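Local coordinates for protein wsv230 (PDB 2GJ2) that is a nonstructural protein of white spot syndrome virus with a ferredoxin fold that binds metal ions, cadmium in this crystal, at residues T20-Y23 / E24-M27. Numbering follows the deposited sequence.
Sequences TSRY and EEVM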
loop_
_atom_site.group_PDB
_atom_site.type_symbol
_atom_site.label_atom_id
_atom_site.label_comp_id
_atom_site.label_asym_id
_atom_site.label_seq_id
_atom_site.Cartn_x
_atom_site.Cartn_y
_atom_site.Cartn_z
ATOM N N THR A 20 11.567 6.802 16.229
ATOM C CA THR A 20 10.722 6.799 15.040
ATOM C C THR A 20 9.813 8.007 14.964
ATOM O O THR A 20 8.743 7.937 14.359
ATOM C CB THR A 20 9.824 5.554 15.042
ATOM O OG1 THR A 20 8.763 5.735 15.989
ATOM C CG2 THR A 20 10.623 4.329 15.465
ATOM N N SER A 21 10.236 9.117 15.557
ATOM C CA SER A 21 9.408 10.324 15.591
ATOM C C SER A 21 9.120 11.011 14.270
ATOM O O SER A 21 8.002 11.446 14.038
ATOM C CB SER A 21 10.009 11.356 16.561
ATOM O OG SER A 21 9.846 10.947 17.907
ATOM N N ARG A 22 10.127 11.122 13.414
ATOM C CA ARG A 22 9.963 11.791 12.132
ATOM C C ARG A 22 9.953 10.816 10.937
ATOM O O ARG A 22 10.063 11.250 9.778
ATOM C CB ARG A 22 11.090 12.816 11.964
ATOM C CG ARG A 22 10.951 13.716 10.747
ATOM C CD ARG A 22 12.166 14.619 10.549
ATOM N NE ARG A 22 12.007 15.478 9.376
ATOM C CZ ARG A 22 12.940 16.302 8.914
ATOM N NH1 ARG A 22 14.115 16.387 9.521
ATOM N NH2 ARG A 22 12.694 17.040 7.840
ATOM N N TYR A 23 9.816 9.512 11.206
ATOM C CA TYR A 23 9.819 8.509 10.130
ATOM C C TYR A 23 8.677 8.772 9.181
ATOM O O TYR A 23 8.847 8.754 7.955
ATOM C CB TYR A 23 9.654 7.098 10.685
ATOM C CG TYR A 23 10.902 6.413 11.186
ATOM C CD1 TYR A 23 11.961 7.139 11.732
ATOM C CD2 TYR A 23 10.984 5.025 11.195
ATOM C CE1 TYR A 23 13.064 6.498 12.276
ATOM C CE2 TYR A 23 12.072 4.375 11.730
ATOM C CZ TYR A 23 13.116 5.113 12.278
ATOM O OH TYR A 23 14.198 4.459 12.837
ATOM N N GLU A 24 7.499 9.015 9.750
ATOM C CA GLU A 24 6.336 9.276 8.931
ATOM C C GLU A 24 6.517 10.483 8.018
ATOM O O GLU A 24 6.392 10.346 6.799
ATOM C CB GLU A 24 5.085 9.470 9.779
ATOM C CG GLU A 24 3.948 9.998 8.940
ATOM C CD GLU A 24 2.624 9.980 9.644
ATOM O OE1 GLU A 24 2.572 10.372 10.836
ATOM O OE2 GLU A 24 1.637 9.586 8.990
ATOM N N GLU A 25 6.821 11.658 8.571
ATOM C CA GLU A 25 6.961 12.805 7.682
ATOM C C GLU A 25 8.155 12.771 6.724
ATOM O O GLU A 25 8.052 13.290 5.606
ATOM C CB GLU A 25 6.909 14.135 8.452
ATOM C CG GLU A 25 8.081 14.489 9.333
ATOM C CD GLU A 25 8.217 16.003 9.508
ATOM O OE1 GLU A 25 8.740 16.666 8.580
ATOM O OE2 GLU A 25 7.790 16.536 10.559
ATOM N N VAL A 26 9.273 12.156 7.107
ATOM C CA VAL A 26 10.400 12.110 6.171
ATOM C C VAL A 26 10.113 11.167 4.996
ATOM O O VAL A 26 10.524 11.438 3.859
ATOM C CB VAL A 26 11.734 11.657 6.829
ATOM C CG1 VAL A 26 12.290 12.741 7.722
ATOM C CG2 VAL A 26 11.510 10.434 7.634
ATOM N N MET A 27 9.404 10.066 5.245
ATOM C CA MET A 27 9.142 9.147 4.146
ATOM C C MET A 27 8.145 9.720 3.161
ATOM O O MET A 27 8.262 9.489 1.960
ATOM C CB MET A 27 8.667 7.795 4.658
ATOM C CG MET A 27 9.761 7.025 5.359
ATOM S SD MET A 27 11.344 6.988 4.457
ATOM C CE MET A 27 10.840 6.406 2.860
HETATM O O HOH W 1 7.183 9.043 12.174
#
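With CG of Arg22 swung opposite its own backbone nitrogen (chi1 -173°) and every later torsion extended, the arginine reaches outward and slants in the direction of the helix, where Glu25 and Val26 meet it. Glu25 turns its CG between its backbone nitrogen and carbonyl carbon (chi1 71°), which brings CG of Glu25 to 3.3 Å from CG of Arg22 and carries the carboxylate to the guanidinium. The resulting salt bridge is long, NE of Arg22 to OE1 of Glu25 at 3.6 Å, and the two planes stand 81° apart, so the pairing is not a flat, two-pronged one. Val26 crosses the arginine chain at about a right angle and lays CG1 over one face of the guanidinium. The backbone closes the same turn: N of Met27 bonds to O of Tyr23 at 3.1 Å, and N of Val26 to O of Arg22 at 2.9 Å, though this oxygen is less surely placed. A water donates to O of Thr20 (2.9 Å). Tyr23 and Met27 turn inward onto Leu15 of strand 13-16, and the tyrosine hydroxyl bonds to Asp71, whereas the Glu24 carboxylate pairs with Lys28. Arg22 occupies the N-cap position, and the whole is a helix N-terminus with i to i+3 and i to i+4 side-chain contacts, at the connection from strand 13-16 to helix 23-27 of the ferredoxin fold.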